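Local coordinates for protein 2,3-dihydroxybenzoate-AMP ligase (Mycobacterium smegmatis, PDB 5KEI) that belongs to the ANL superfamily of AMP-binding enzymes, carrying the family's large AMP-binding region followed by a smaller C-terminal domain, at residues R378-D383 / G408-N413; E401-V406 / F431-D436; D436-F441 / L450-R455. One frame throughout, in Å; residues are numbered along the deposited sequence. Where two conformers were deposited one is given.

Contact 1 of 3, residues R378-D383 / G408-N413; sequences RPLSPD and GPYTLN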
ATOM      1  N   ARG A 378     -11.417  -9.594  11.013  1.00 25.54           N
ATOM      2  CA  ARG A 378     -10.707  -9.299  12.256  1.00 27.97           C
ATOM      3  C   ARG A 378      -9.221  -9.555  11.978  1.00 25.59           C
ATOM      4  O   ARG A 378      -8.904 -10.174  10.950  1.00 24.24           O
ATOM      5  CB  ARG A 378     -11.263 -10.138  13.448  1.00 29.11           C
ATOM      6  CG  ARG A 378     -11.117 -11.650  13.325  1.00 29.09           C
ATOM      7  CD  ARG A 378     -11.754 -12.423  14.496  1.00 32.84           C
ATOM      8  NE  ARG A 378     -11.787 -13.848  14.173  1.00 32.12           N
ATOM      9  CZ  ARG A 378     -10.797 -14.695  14.434  1.00 28.41           C
ATOM     10  NH1 ARG A 378      -9.716 -14.269  15.057  1.00 32.89           N
ATOM     11  NH2 ARG A 378     -10.883 -15.969  14.075  1.00 31.20           N
ATOM     12  N   PRO A 379      -8.311  -9.052  12.854  1.00 24.83           N
ATOM     13  CA  PRO A 379      -6.869  -9.041  12.541  1.00 29.62           C
ATOM     14  C   PRO A 379      -6.232 -10.398  12.224  1.00 26.91           C
ATOM     15  O   PRO A 379      -6.589 -11.443  12.766  1.00 29.86           O
ATOM     16  CB  PRO A 379      -6.242  -8.441  13.809  1.00 29.67           C
ATOM     17  CG  PRO A 379      -7.309  -7.569  14.355  1.00 24.79           C
ATOM     18  CD  PRO A 379      -8.589  -8.297  14.094  1.00 25.61           C
ATOM     19  N   LEU A 380      -5.268 -10.333  11.315  1.00 29.14           N
ATOM     20  CA  LEU A 380      -4.579 -11.498  10.776  1.00 30.67           C
ATOM     21  C   LEU A 380      -3.718 -12.189  11.815  1.00 34.50           C
ATOM     22  O   LEU A 380      -3.660 -13.419  11.878  1.00 35.51           O
ATOM     23  CB  LEU A 380      -3.712 -11.072   9.595  1.00 27.22           C
ATOM     24  CG  LEU A 380      -2.679 -12.011   8.967  1.00 30.03           C
ATOM     25  CD1 LEU A 380      -3.305 -13.337   8.527  1.00 26.22           C
ATOM     26  CD2 LEU A 380      -2.033 -11.281   7.782  1.00 25.89           C
ATOM     27  N   SER A 381      -3.042 -11.377  12.614  1.00 32.41           N
ATOM     28  CA  SER A 381      -2.086 -11.865  13.583  1.00 29.37           C
ATOM     29  C   SER A 381      -2.621 -11.706  14.998  1.00 33.42           C
ATOM     30  O   SER A 381      -3.272 -10.699  15.320  1.00 29.92           O
ATOM     31  CB  SER A 381      -0.760 -11.116  13.427  1.00 27.69           C
ATOM     32  OG  SER A 381       0.227 -11.588  14.322  1.00 30.85           O
ATOM     33  N   PRO A 382      -2.337 -12.704  15.849  1.00 30.20           N
ATOM     34  CA  PRO A 382      -2.600 -12.648  17.286  1.00 29.81           C
ATOM     35  C   PRO A 382      -1.948 -11.438  17.947  1.00 33.61           C
ATOM     36  O   PRO A 382      -2.459 -10.934  18.940  1.00 35.58           O
ATOM     37  CB  PRO A 382      -1.971 -13.944  17.808  1.00 31.16           C
ATOM     38  CG  PRO A 382      -1.988 -14.866  16.623  1.00 29.47           C
ATOM     39  CD  PRO A 382      -1.718 -13.980  15.448  1.00 30.54           C
ATOM     40  N   ASP A 383      -0.827 -10.973  17.405  1.00 31.56           N
ATOM     41  CA  ASP A 383      -0.126  -9.861  18.019  1.00 30.34           C
ATOM     42  C   ASP A 383      -0.326  -8.547  17.254  1.00 33.74           C
ATOM     43  O   ASP A 383       0.460  -7.601  17.407  1.00 35.26           O
ATOM     44  CB  ASP A 383       1.361 -10.198  18.155  1.00 33.91           C
ATOM     45  CG  ASP A 383       1.619 -11.240  19.243  1.00 37.96           C
ATOM     46  OD1 ASP A 383       1.574 -10.866  20.428  1.00 39.96           O
ATOM     47  OD2 ASP A 383       1.847 -12.433  18.924  1.00 38.11           O
ATOM     48  N   GLY A 408       1.751  -3.697  14.994  1.00 34.22           N
ATOM     49  CA  GLY A 408       1.938  -5.132  14.957  1.00 32.22           C
ATOM     50  C   GLY A 408       3.080  -5.612  14.084  1.00 33.80           C
ATOM     51  O   GLY A 408       3.852  -4.818  13.539  1.00 33.23           O
ATOM     52  N   PRO A 409       3.176  -6.936  13.923  1.00 32.59           N
ATOM     53  CA  PRO A 409       4.329  -7.609  13.308  1.00 31.13           C
ATOM     54  C   PRO A 409       4.566  -7.297  11.822  1.00 30.71           C
ATOM     55  O   PRO A 409       5.576  -7.744  11.269  1.00 27.38           O
ATOM     56  CB  PRO A 409       4.004  -9.098  13.504  1.00 29.33           C
ATOM     57  CG  PRO A 409       2.502  -9.148  13.661  1.00 30.47           C
ATOM     58  CD  PRO A 409       2.141  -7.885  14.373  1.00 29.46           C
ATOM     59  N   TYR A 410       3.668  -6.554  11.179  1.00 30.85           N
ATOM     60  CA  TYR A 410       3.893  -6.183   9.782  1.00 29.91           C
ATOM     61  C   TYR A 410       3.341  -4.778   9.480  1.00 31.01           C
ATOM     62  O   TYR A 410       3.126  -4.433   8.326  1.00 30.91           O
ATOM     63  CB  TYR A 410       3.283  -7.236   8.835  1.00 28.25           C
ATOM     64  CG  TYR A 410       1.825  -7.499   9.120  1.00 26.40           C
ATOM     65  CD1 TYR A 410       0.843  -6.787   8.457  1.00 26.72           C
ATOM     66  CD2 TYR A 410       1.433  -8.433  10.072  1.00 28.52           C
ATOM     67  CE1 TYR A 410      -0.483  -6.987   8.722  1.00 27.27           C
ATOM     68  CE2 TYR A 410       0.089  -8.654  10.345  1.00 31.54           C
ATOM     69  CZ  TYR A 410      -0.861  -7.914   9.665  1.00 29.21           C
ATOM     70  OH  TYR A 410      -2.193  -8.084   9.898  1.00 23.85           O
ATOM     71  N   THR A 411       3.139  -3.975  10.525  1.00 29.80           N
ATOM     72  CA  THR A 411       2.669  -2.595  10.386  1.00 28.33           C
ATOM     73  C   THR A 411       3.835  -1.612  10.531  1.00 29.14           C
ATOM     74  O   THR A 411       4.630  -1.712  11.467  1.00 31.23           O
ATOM     75  CB  THR A 411       1.562  -2.261  11.425  1.00 30.42           C
ATOM     76  OG1 THR A 411       0.371  -2.997  11.105  1.00 30.17           O
ATOM     77  CG2 THR A 411       1.232  -0.763  11.413  1.00 29.45           C
ATOM     78  N   LEU A 412       3.942  -0.668   9.601  1.00 24.73           N
ATOM     79  CA  LEU A 412       5.109   0.206   9.542  1.00 25.05           C
ATOM     80  C   LEU A 412       5.231   1.111  10.766  1.00 27.01           C
ATOM     81  O   LEU A 412       4.249   1.401  11.447  1.00 31.58           O
ATOM     82  CB  LEU A 412       5.075   1.055   8.273  1.00 27.81           C
ATOM     83  CG  LEU A 412       4.383   2.412   8.342  1.00 27.44           C
ATOM     84  CD1 LEU A 412       4.610   3.162   7.044  1.00 22.13           C
ATOM     85  CD2 LEU A 412       2.900   2.262   8.619  1.00 26.77           C
ATOM     86  N   ASN A 413       6.457   1.532  11.040  1.00 29.45           N
ATOM     87  CA  ASN A 413       6.761   2.376  12.182  1.00 28.85           C
ATOM     88  C   ASN A 413       7.085   3.799  11.729  1.00 29.52           C
ATOM     89  O   ASN A 413       7.267   4.696  12.538  1.00 29.40           O
ATOM     90  CB  ASN A 413       7.909   1.765  12.966  1.00 27.33           C
ATOM     91  CG  ASN A 413       7.617   0.345  13.378  1.00 31.03           C
ATOM     92  OD1 ASN A 413       6.916   0.120  14.360  1.00 31.13           O
ATOM     93  ND2 ASN A 413       8.131  -0.626  12.620  1.00 26.21           N
TER
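The phenol ring of Y410 meets S381 at its edge, where CB lies close to the ring plane, 4.0 Å from CE2 of Y410. L380 comes in obliquely instead: its CD2 is 4.0 Å from CZ of Y410, and its CB is 3.4 Å from the hydroxyl OH of that tyrosine. Here two loops within the AMP-binding family region of this ANL enzyme pack in the interior, one running on from strand 378-379 and the other leaving strand 402-407. Y410 can reach across because its CG is set in the cleft between its own N and C (chi1 54°), which turns the ring toward L380. The phenol oxygen does not rely on segment 378-383 for hydrogen bonding: L360 N is its main partner, with a weak bond to D384 OD2. Likewise, S381 OG pairs with the hydroxyl of Y232 and also takes a weak bond from D383 N. No hydrogen bond joins the two segments, so the fit rests on shape. The ring of P409 supplies the second half of it, with CG 3.4 Å from S381 OG, and the carbonyl oxygen of D383 lies 3.5 Å from P409 CD and 3.8 Å from G408 CA.

Contact 2 of 3, residues E401-V406 / F431-D436; sequences EGELLV and FYRSGD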
ATOM      1  N   GLU A 401     -18.032   3.573  17.888  1.00 41.22           N
ATOM      2  CA  GLU A 401     -17.195   3.992  16.766  1.00 35.06           C
ATOM      3  C   GLU A 401     -16.053   4.904  17.194  1.00 39.01           C
ATOM      4  O   GLU A 401     -16.246   5.799  18.022  1.00 38.89           O
ATOM      5  CB  GLU A 401     -18.022   4.747  15.723  1.00 39.43           C
ATOM      6  CG  GLU A 401     -19.106   3.973  15.018  1.00 44.40           C
ATOM      7  CD  GLU A 401     -19.774   4.838  13.954  1.00 57.31           C
ATOM      8  OE1 GLU A 401     -19.279   5.964  13.725  1.00 60.88           O
ATOM      9  OE2 GLU A 401     -20.782   4.414  13.350  1.00 55.36           O
ATOM     10  N   GLY A 402     -14.878   4.711  16.599  1.00 31.53           N
ATOM     11  CA  GLY A 402     -13.767   5.618  16.834  1.00 32.07           C
ATOM     12  C   GLY A 402     -12.760   5.592  15.704  1.00 32.43           C
ATOM     13  O   GLY A 402     -13.012   5.013  14.650  1.00 31.91           O
ATOM     14  N   GLU A 403     -11.611   6.218  15.901  1.00 28.26           N
ATOM     15  CA  GLU A 403     -10.575   6.084  14.905  1.00 31.39           C
ATOM     16  C   GLU A 403      -9.726   4.845  15.195  1.00 34.36           C
ATOM     17  O   GLU A 403      -9.320   4.595  16.330  1.00 35.21           O
ATOM     18  CB  GLU A 403      -9.698   7.329  14.845  1.00 33.53           C
ATOM     19  CG  GLU A 403      -8.582   7.205  13.816  1.00 37.23           C
ATOM     20  CD  GLU A 403      -7.768   8.473  13.671  1.00 46.02           C
ATOM     21  OE1 GLU A 403      -7.873   9.361  14.552  1.00 50.01           O
ATOM     22  OE2 GLU A 403      -7.026   8.573  12.667  1.00 45.21           O
ATOM     23  N   LEU A 404      -9.468   4.071  14.154  1.00 36.46           N
ATOM     24  CA  LEU A 404      -8.615   2.893  14.253  1.00 37.65           C
ATOM     25  C   LEU A 404      -7.116   3.257  14.291  1.00 38.61           C
ATOM     26  O   LEU A 404      -6.613   3.985  13.435  1.00 37.93           O
ATOM     27  CB  LEU A 404      -8.907   1.960  13.085  1.00 32.13           C
ATOM     28  CG  LEU A 404      -7.992   0.752  12.965  1.00 35.96           C
ATOM     29  CD1 LEU A 404      -8.188  -0.184  14.156  1.00 34.45           C
ATOM     30  CD2 LEU A 404      -8.237   0.037  11.638  1.00 36.58           C
ATOM     31  N   LEU A 405      -6.427   2.766  15.315  1.00 35.52           N
ATOM     32  CA  LEU A 405      -4.979   2.875  15.436  1.00 32.52           C
ATOM     33  C   LEU A 405      -4.414   1.457  15.484  1.00 37.27           C
ATOM     34  O   LEU A 405      -5.033   0.562  16.066  1.00 34.44           O
ATOM     35  CB  LEU A 405      -4.590   3.633  16.700  1.00 34.53           C
ATOM     36  CG  LEU A 405      -4.600   5.157  16.816  1.00 40.56           C
ATOM     37  CD1 LEU A 405      -5.928   5.784  16.388  1.00 42.20           C
ATOM     38  CD2 LEU A 405      -4.262   5.535  18.251  1.00 35.43           C
ATOM     39  N   VAL A 406      -3.241   1.242  14.898  1.00 36.73           N
ATOM     40  CA  VAL A 406      -2.711  -0.114  14.794  1.00 32.33           C
ATOM     41  C   VAL A 406      -1.199  -0.190  14.946  1.00 37.42           C
ATOM     42  O   VAL A 406      -0.463   0.725  14.550  1.00 38.32           O
ATOM     43  CB  VAL A 406      -3.098  -0.760  13.443  1.00 38.74           C
ATOM     44  CG1 VAL A 406      -2.557   0.070  12.253  1.00 31.38           C
ATOM     45  CG2 VAL A 406      -2.604  -2.193  13.382  1.00 37.14           C
ATOM     46  N   PHE A 431       1.779   3.677  17.380  1.00 39.71           N
ATOM     47  CA  PHE A 431       0.618   3.185  16.644  1.00 39.49           C
ATOM     48  C   PHE A 431       0.401   4.038  15.393  1.00 42.14           C
ATOM     49  O   PHE A 431       0.495   5.269  15.446  1.00 40.01           O
ATOM     50  CB  PHE A 431      -0.645   3.202  17.515  1.00 39.84           C
ATOM     51  CG  PHE A 431      -0.715   2.080  18.532  1.00 41.20           C
ATOM     52  CD1 PHE A 431       0.008   2.142  19.706  1.00 43.87           C
ATOM     53  CD2 PHE A 431      -1.518   0.968  18.310  1.00 42.41           C
ATOM     54  CE1 PHE A 431      -0.067   1.119  20.635  1.00 42.51           C
ATOM     55  CE2 PHE A 431      -1.595  -0.060  19.237  1.00 37.78           C
ATOM     56  CZ  PHE A 431      -0.867   0.023  20.395  1.00 40.20           C
ATOM     57  N   TYR A 432       0.124   3.386  14.267  1.00 37.37           N
ATOM     58  CA  TYR A 432      -0.247   4.109  13.055  1.00 33.52           C
ATOM     59  C   TYR A 432      -1.703   4.564  13.147  1.00 35.04           C
ATOM     60  O   TYR A 432      -2.563   3.765  13.491  1.00 33.42           O
ATOM     61  CB  TYR A 432      -0.039   3.228  11.820  1.00 28.83           C
ATOM     62  CG  TYR A 432      -0.667   3.805  10.587  1.00 32.03           C
ATOM     63  CD1 TYR A 432      -0.243   5.031  10.076  1.00 30.40           C
ATOM     64  CD2 TYR A 432      -1.684   3.134   9.920  1.00 31.37           C
ATOM     65  CE1 TYR A 432      -0.822   5.571   8.944  1.00 31.09           C
ATOM     66  CE2 TYR A 432      -2.271   3.670   8.775  1.00 27.28           C
ATOM     67  CZ  TYR A 432      -1.839   4.889   8.297  1.00 33.40           C
ATOM     68  OH  TYR A 432      -2.427   5.438   7.171  1.00 29.21           O
ATOM     69  N   ARG A 433      -1.978   5.839  12.860  1.00 38.88           N
ATOM     70  CA  ARG A 433      -3.366   6.339  12.802  1.00 37.65           C
ATOM     71  C   ARG A 433      -3.967   6.221  11.392  1.00 33.55           C
ATOM     72  O   ARG A 433      -3.575   6.926  10.464  1.00 35.88           O
ATOM     73  CB  ARG A 433      -3.434   7.788  13.281  1.00 45.13           C
ATOM     74  CG  ARG A 433      -3.275   7.961  14.785  1.00 48.04           C
ATOM     75  CD  ARG A 433      -3.972   9.245  15.271  1.00 53.51           C
ATOM     76  NE  ARG A 433      -3.531  10.410  14.506  1.00 55.84           N
ATOM     77  CZ  ARG A 433      -2.385  11.044  14.721  1.00 49.22           C
ATOM     78  NH1 ARG A 433      -1.575  10.637  15.683  1.00 49.80           N
ATOM     79  NH2 ARG A 433      -2.046  12.085  13.976  1.00 52.13           N
ATOM     80  N   SER A 434      -4.936   5.329  11.243  1.00 34.65           N
ATOM     81  CA  SER A 434      -5.447   4.927   9.934  0.68 35.72           C
ATOM     82  C   SER A 434      -6.354   5.946   9.263  1.00 33.79           C
ATOM     83  O   SER A 434      -6.476   5.975   8.036  1.00 30.87           O
ATOM     84  CB  SER A 434      -6.211   3.615  10.069  0.68 32.90           C
ATOM     85  OG  SER A 434      -7.282   3.777  10.986  0.68 31.25           O
ATOM     86  N   GLY A 435      -7.026   6.753  10.073  1.00 37.79           N
ATOM     87  CA  GLY A 435      -7.984   7.704   9.550  1.00 36.37           C
ATOM     88  C   GLY A 435      -9.313   7.033   9.264  1.00 38.07           C
ATOM     89  O   GLY A 435     -10.247   7.678   8.790  1.00 32.98           O
ATOM     90  N   ASP A 436      -9.401   5.734   9.553  1.00 39.87           N
ATOM     91  CA  ASP A 436     -10.648   4.977   9.352  1.00 36.02           C
ATOM     92  C   ASP A 436     -11.533   5.006  10.600  1.00 32.41           C
ATOM     93  O   ASP A 436     -11.053   4.849  11.717  1.00 35.68           O
ATOM     94  CB  ASP A 436     -10.349   3.519   8.971  1.00 34.52           C
ATOM     95  CG  ASP A 436      -9.659   3.395   7.622  1.00 35.20           C
ATOM     96  OD1 ASP A 436     -10.099   4.052   6.662  1.00 38.68           O
ATOM     97  OD2 ASP A 436      -8.660   2.650   7.527  1.00 40.11           O
TER
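The carbonyl oxygen of V406 receives the amide of Y432 (N to O 2.7 Å), while the CA-H of F431 also leans on it. V406 N returns a bond to Y432 O, so the pair is a hydrogen-bonded one in an antiparallel arrangement of strands 402-406 and 432-436. These are the two inner strands of a four-stranded antiparallel sheet, and their axes run at 148° to each other. Farther along, S434 N reaches L404 O at 3.1 Å and L404 N reaches D436 O at 3.0 Å. The serine hydroxyl also points at L404 O, but that very short approach rests on one of two modelled conformers and is doubtful.

Side chains add grip on both faces. At the non-hydrogen-bonded pair, the side chains of L405 and R433 run alongside one another, with L405 CG 3.7 Å from R433 CG, so the aliphatic part of the arginine serves as an apolar neighbour. On the other face, V406 CG1 meets the ring of Y432 at its edge, in plane, 3.9 Å from CD2. E403, extended with CG anti to the backbone N (chi1 179°), carries its carboxylate to the backbone at G435, whose N makes a weak bond to OE2. That oxygen stays 4.4 Å from R433 NE, beyond a salt bridge, and the two charged planes stand 74° apart. R433 NH1 has a weak bond to V544 O, while F431 forms a cation-pi contact with R387. The chemistry implies a junction secured mainly by amides, with the glutamate charge probably eased by the nearby guanidinium without being locked to it.

Contact 3 of 3, residues D436-F441 / L450-R455; sequences DRVRRF and LEVTGR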
ATOM      1  N   ASP A 436      -9.401   5.734   9.553  1.00 39.87           N
ATOM      2  CA  ASP A 436     -10.648   4.977   9.352  1.00 36.02           C
ATOM      3  C   ASP A 436     -11.533   5.006  10.600  1.00 32.41           C
ATOM      4  O   ASP A 436     -11.053   4.849  11.717  1.00 35.68           O
ATOM      5  CB  ASP A 436     -10.349   3.519   8.971  1.00 34.52           C
ATOM      6  CG  ASP A 436      -9.659   3.395   7.622  1.00 35.20           C
ATOM      7  OD1 ASP A 436     -10.099   4.052   6.662  1.00 38.68           O
ATOM      8  OD2 ASP A 436      -8.660   2.650   7.527  1.00 40.11           O
ATOM      9  N   ARG A 437     -12.827   5.210  10.398  1.00 36.93           N
ATOM     10  CA  ARG A 437     -13.801   5.148  11.478  1.00 37.04           C
ATOM     11  C   ARG A 437     -14.344   3.732  11.501  1.00 36.35           C
ATOM     12  O   ARG A 437     -14.847   3.252  10.486  1.00 40.86           O
ATOM     13  CB  ARG A 437     -14.924   6.172  11.266  1.00 38.41           C
ATOM     14  CG  ARG A 437     -15.720   6.531  12.515  1.00 43.90           C
ATOM     15  CD  ARG A 437     -16.999   7.305  12.157  1.00 48.02           C
ATOM     16  NE  ARG A 437     -16.783   8.391  11.192  1.00 53.03           N
ATOM     17  CZ  ARG A 437     -17.608   8.664  10.179  1.00 56.99           C
ATOM     18  NH1 ARG A 437     -18.697   7.912   9.998  1.00 51.08           N
ATOM     19  NH2 ARG A 437     -17.352   9.676   9.342  1.00 51.85           N
ATOM     20  N   VAL A 438     -14.220   3.048  12.637  1.00 32.48           N
ATOM     21  CA  VAL A 438     -14.643   1.648  12.748  1.00 34.62           C
ATOM     22  C   VAL A 438     -15.293   1.365  14.103  1.00 31.59           C
ATOM     23  O   VAL A 438     -15.155   2.131  15.048  1.00 35.67           O
ATOM     24  CB  VAL A 438     -13.443   0.649  12.573  1.00 36.97           C
ATOM     25  CG1 VAL A 438     -12.663   0.899  11.273  1.00 33.38           C
ATOM     26  CG2 VAL A 438     -12.491   0.733  13.767  1.00 34.97           C
ATOM     27  N   ARG A 439     -15.994   0.250  14.198  1.00 33.90           N
ATOM     28  CA  ARG A 439     -16.396  -0.258  15.501  1.00 36.27           C
ATOM     29  C   ARG A 439     -16.123  -1.745  15.517  1.00 36.15           C
ATOM     30  O   ARG A 439     -16.174  -2.396  14.470  1.00 39.06           O
ATOM     31  CB  ARG A 439     -17.867   0.040  15.802  1.00 35.37           C
ATOM     32  CG  ARG A 439     -18.836  -0.560  14.833  1.00 36.56           C
ATOM     33  CD  ARG A 439     -20.218  -0.003  15.057  1.00 46.87           C
ATOM     34  NE  ARG A 439     -21.191  -0.632  14.174  1.00 52.56           N
ATOM     35  CZ  ARG A 439     -22.508  -0.544  14.334  1.00 66.31           C
ATOM     36  NH1 ARG A 439     -23.005   0.161  15.346  1.00 73.37           N
ATOM     37  NH2 ARG A 439     -23.331  -1.159  13.488  1.00 54.55           N
ATOM     38  N   ARG A 440     -15.766  -2.259  16.690  1.00 37.05           N
ATOM     39  CA  ARG A 440     -15.619  -3.692  16.907  1.00 33.78           C
ATOM     40  C   ARG A 440     -16.794  -4.137  17.750  1.00 41.33           C
ATOM     41  O   ARG A 440     -16.961  -3.671  18.880  1.00 43.52           O
ATOM     42  CB  ARG A 440     -14.306  -4.019  17.601  1.00 38.75           C
ATOM     43  CG  ARG A 440     -14.181  -5.488  18.019  1.00 47.72           C
ATOM     44  CD  ARG A 440     -12.772  -5.809  18.521  1.00 46.63           C
ATOM     45  NE  ARG A 440     -12.227  -4.702  19.306  1.00 59.32           N
ATOM     46  CZ  ARG A 440     -10.943  -4.564  19.624  1.00 61.84           C
ATOM     47  NH1 ARG A 440     -10.057  -5.475  19.229  1.00 63.80           N
ATOM     48  NH2 ARG A 440     -10.542  -3.510  20.333  1.00 56.46           N
ATOM     49  N   PHE A 441     -17.632  -5.004  17.195  1.00 41.63           N
ATOM     50  CA  PHE A 441     -18.799  -5.494  17.925  1.00 42.80           C
ATOM     51  C   PHE A 441     -18.364  -6.210  19.209  1.00 45.41           C
ATOM     52  O   PHE A 441     -17.450  -7.050  19.189  1.00 45.51           O
ATOM     53  CB  PHE A 441     -19.635  -6.429  17.046  1.00 42.42           C
ATOM     54  CG  PHE A 441     -20.150  -5.786  15.787  1.00 39.76           C
ATOM     55  CD1 PHE A 441     -21.293  -5.001  15.813  1.00 36.61           C
ATOM     56  CD2 PHE A 441     -19.504  -5.982  14.576  1.00 38.16           C
ATOM     57  CE1 PHE A 441     -21.776  -4.406  14.653  1.00 40.60           C
ATOM     58  CE2 PHE A 441     -19.979  -5.390  13.412  1.00 39.88           C
ATOM     59  CZ  PHE A 441     -21.114  -4.601  13.448  1.00 39.65           C
ATOM     60  N   LEU A 450     -14.848  -6.463  13.125  1.00 33.51           N
ATOM     61  CA  LEU A 450     -14.845  -5.044  12.824  1.00 35.51           C
ATOM     62  C   LEU A 450     -15.943  -4.644  11.845  1.00 33.56           C
ATOM     63  O   LEU A 450     -16.307  -5.422  10.965  1.00 32.54           O
ATOM     64  CB  LEU A 450     -13.492  -4.645  12.239  1.00 33.60           C
ATOM     65  CG  LEU A 450     -12.335  -4.545  13.218  1.00 38.12           C
ATOM     66  CD1 LEU A 450     -11.089  -4.033  12.496  1.00 36.64           C
ATOM     67  CD2 LEU A 450     -12.724  -3.634  14.365  1.00 36.33           C
ATOM     68  N   GLU A 451     -16.454  -3.424  11.987  1.00 33.48           N
ATOM     69  CA  GLU A 451     -17.211  -2.797  10.903  1.00 36.87           C
ATOM     70  C   GLU A 451     -16.679  -1.403  10.586  1.00 39.22           C
ATOM     71  O   GLU A 451     -16.520  -0.579  11.486  1.00 40.48           O
ATOM     72  CB  GLU A 451     -18.690  -2.694  11.231  1.00 40.74           C
ATOM     73  CG  GLU A 451     -19.449  -1.954  10.141  1.00 45.86           C
ATOM     74  CD  GLU A 451     -20.927  -1.810  10.430  1.00 44.18           C
ATOM     75  OE1 GLU A 451     -21.293  -1.701  11.620  1.00 46.83           O
ATOM     76  OE2 GLU A 451     -21.717  -1.820   9.463  1.00 47.56           O
ATOM     77  N   VAL A 452     -16.403  -1.150   9.307  1.00 36.50           N
ATOM     78  CA  VAL A 452     -15.904   0.148   8.852  1.00 35.39           C
ATOM     79  C   VAL A 452     -17.085   1.053   8.542  1.00 40.98           C
ATOM     80  O   VAL A 452     -17.946   0.700   7.728  1.00 41.22           O
ATOM     81  CB  VAL A 452     -15.011   0.025   7.587  1.00 33.47           C
ATOM     82  CG1 VAL A 452     -14.630   1.388   7.091  1.00 28.63           C
ATOM     83  CG2 VAL A 452     -13.754  -0.812   7.866  1.00 32.64           C
ATOM     84  N   THR A 453     -17.133   2.212   9.191  1.00 40.46           N
ATOM     85  CA  THR A 453     -18.307   3.071   9.103  1.00 40.87           C
ATOM     86  C   THR A 453     -17.990   4.334   8.310  1.00 40.24           C
ATOM     87  O   THR A 453     -18.891   5.059   7.895  1.00 43.39           O
ATOM     88  CB  THR A 453     -18.829   3.441  10.495  1.00 44.78           C
ATOM     89  OG1 THR A 453     -17.832   4.192  11.192  1.00 45.73           O
ATOM     90  CG2 THR A 453     -19.150   2.179  11.294  1.00 37.57           C
ATOM     91  N   GLY A 454     -16.704   4.576   8.088  1.00 37.90           N
ATOM     92  CA  GLY A 454     -16.271   5.662   7.230  1.00 36.96           C
ATOM     93  C   GLY A 454     -14.863   6.170   7.486  1.00 40.28           C
ATOM     94  O   GLY A 454     -13.985   5.442   7.966  1.00 36.38           O
ATOM     95  N   ARG A 455     -14.657   7.438   7.138  1.00 44.34           N
ATOM     96  CA  ARG A 455     -13.399   8.136   7.361  1.00 37.69           C
ATOM     97  C   ARG A 455     -13.567   9.161   8.458  1.00 38.11           C
ATOM     98  O   ARG A 455     -14.633   9.761   8.603  1.00 44.70           O
ATOM     99  CB  ARG A 455     -12.912   8.826   6.077  1.00 40.16           C
ATOM    100  CG  ARG A 455     -12.630   7.879   4.900  1.00 42.82           C
ATOM    101  CD  ARG A 455     -11.353   7.065   5.113  1.00 40.11           C
ATOM    102  NE  ARG A 455     -10.161   7.906   5.065  1.00 40.33           N
ATOM    103  CZ  ARG A 455      -8.959   7.521   5.484  1.00 42.90           C
ATOM    104  NH1 ARG A 455      -7.936   8.355   5.399  1.00 43.08           N
ATOM    105  NH2 ARG A 455      -8.775   6.306   5.990  1.00 40.38           N
TER
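The R439 and E451 side chains extend next to each other in a common direction, with guanidinium and carboxylate planes only 32° apart. They belong to the beta hairpin of strands 432-440 and 450-455, which contains a classic beta bulge where T453 and G454 both face R437. R439 starts with CG flanked by both its N and its C (chi1 60°) and then runs extended, so that NE and NH2 both reach OE1 of E451, each at 2.8 Å. NE comes in nearly along the C-O axis of OE1, whereas NH2 is received on its syn lone pair, giving a salt bridge with two bonds on one oxygen. The ring of F441 crosses the same glutamate obliquely, its CE2 3.7 Å from E451 CB.

At the bulge, the side chains of R437 and T453 meet at about a right angle, with T453 OG1 3.4 Å from R437 CD. The carbonyl oxygen of R437 takes T453 N as its main donor, helped by weak bonds from G454 N and T453 OG1. R437 lays one guanidinium face over G454 CA and R455 N, and its NH2 makes a weak bond to R455 O. On the face carrying V438, R440, L450 and V452 the contacts are apolar: V438 CG1 is 4.0 Å from V452 CG2, and L450 CD2 packs 3.6 Å from the aliphatic CB of R440. I386 of strand 385-389 touches both L450 and R440.

R455, doubly bent at chi2 and chi3, folds back to D436 in a second salt bridge. Its NH2 is 2.7 Å from OD1 and approaches from above the carboxylate, 60° out of that plane, while OD1 stays in the plane of the guanidinium; the same NH2 also bonds to S434 O.

How the contacts relate
Contacts 2 and 3 are successive joints of one antiparallel sheet: strand 432-440 takes part in both, D436 belongs to both, and their centres lie about 9 Å apart. They also touch directly, through a probable hydrogen bond from G402 N to V438 O (3.0 Å) and another between S434 O and R455 NH2 (3.1 Å). Segment 408-413 of contact 1 follows on from strand 402-407; the contact's centre is about 13 Å from that of contact 2, which it meets by packing of T411 OG1 on V406 CG2 (3.8 Å). From contact 3 it stays separate, with centres about 17 Å and nearest atoms about 5 Å apart. Contacts 1 and 2 are buried, while contact 3 reaches the surface.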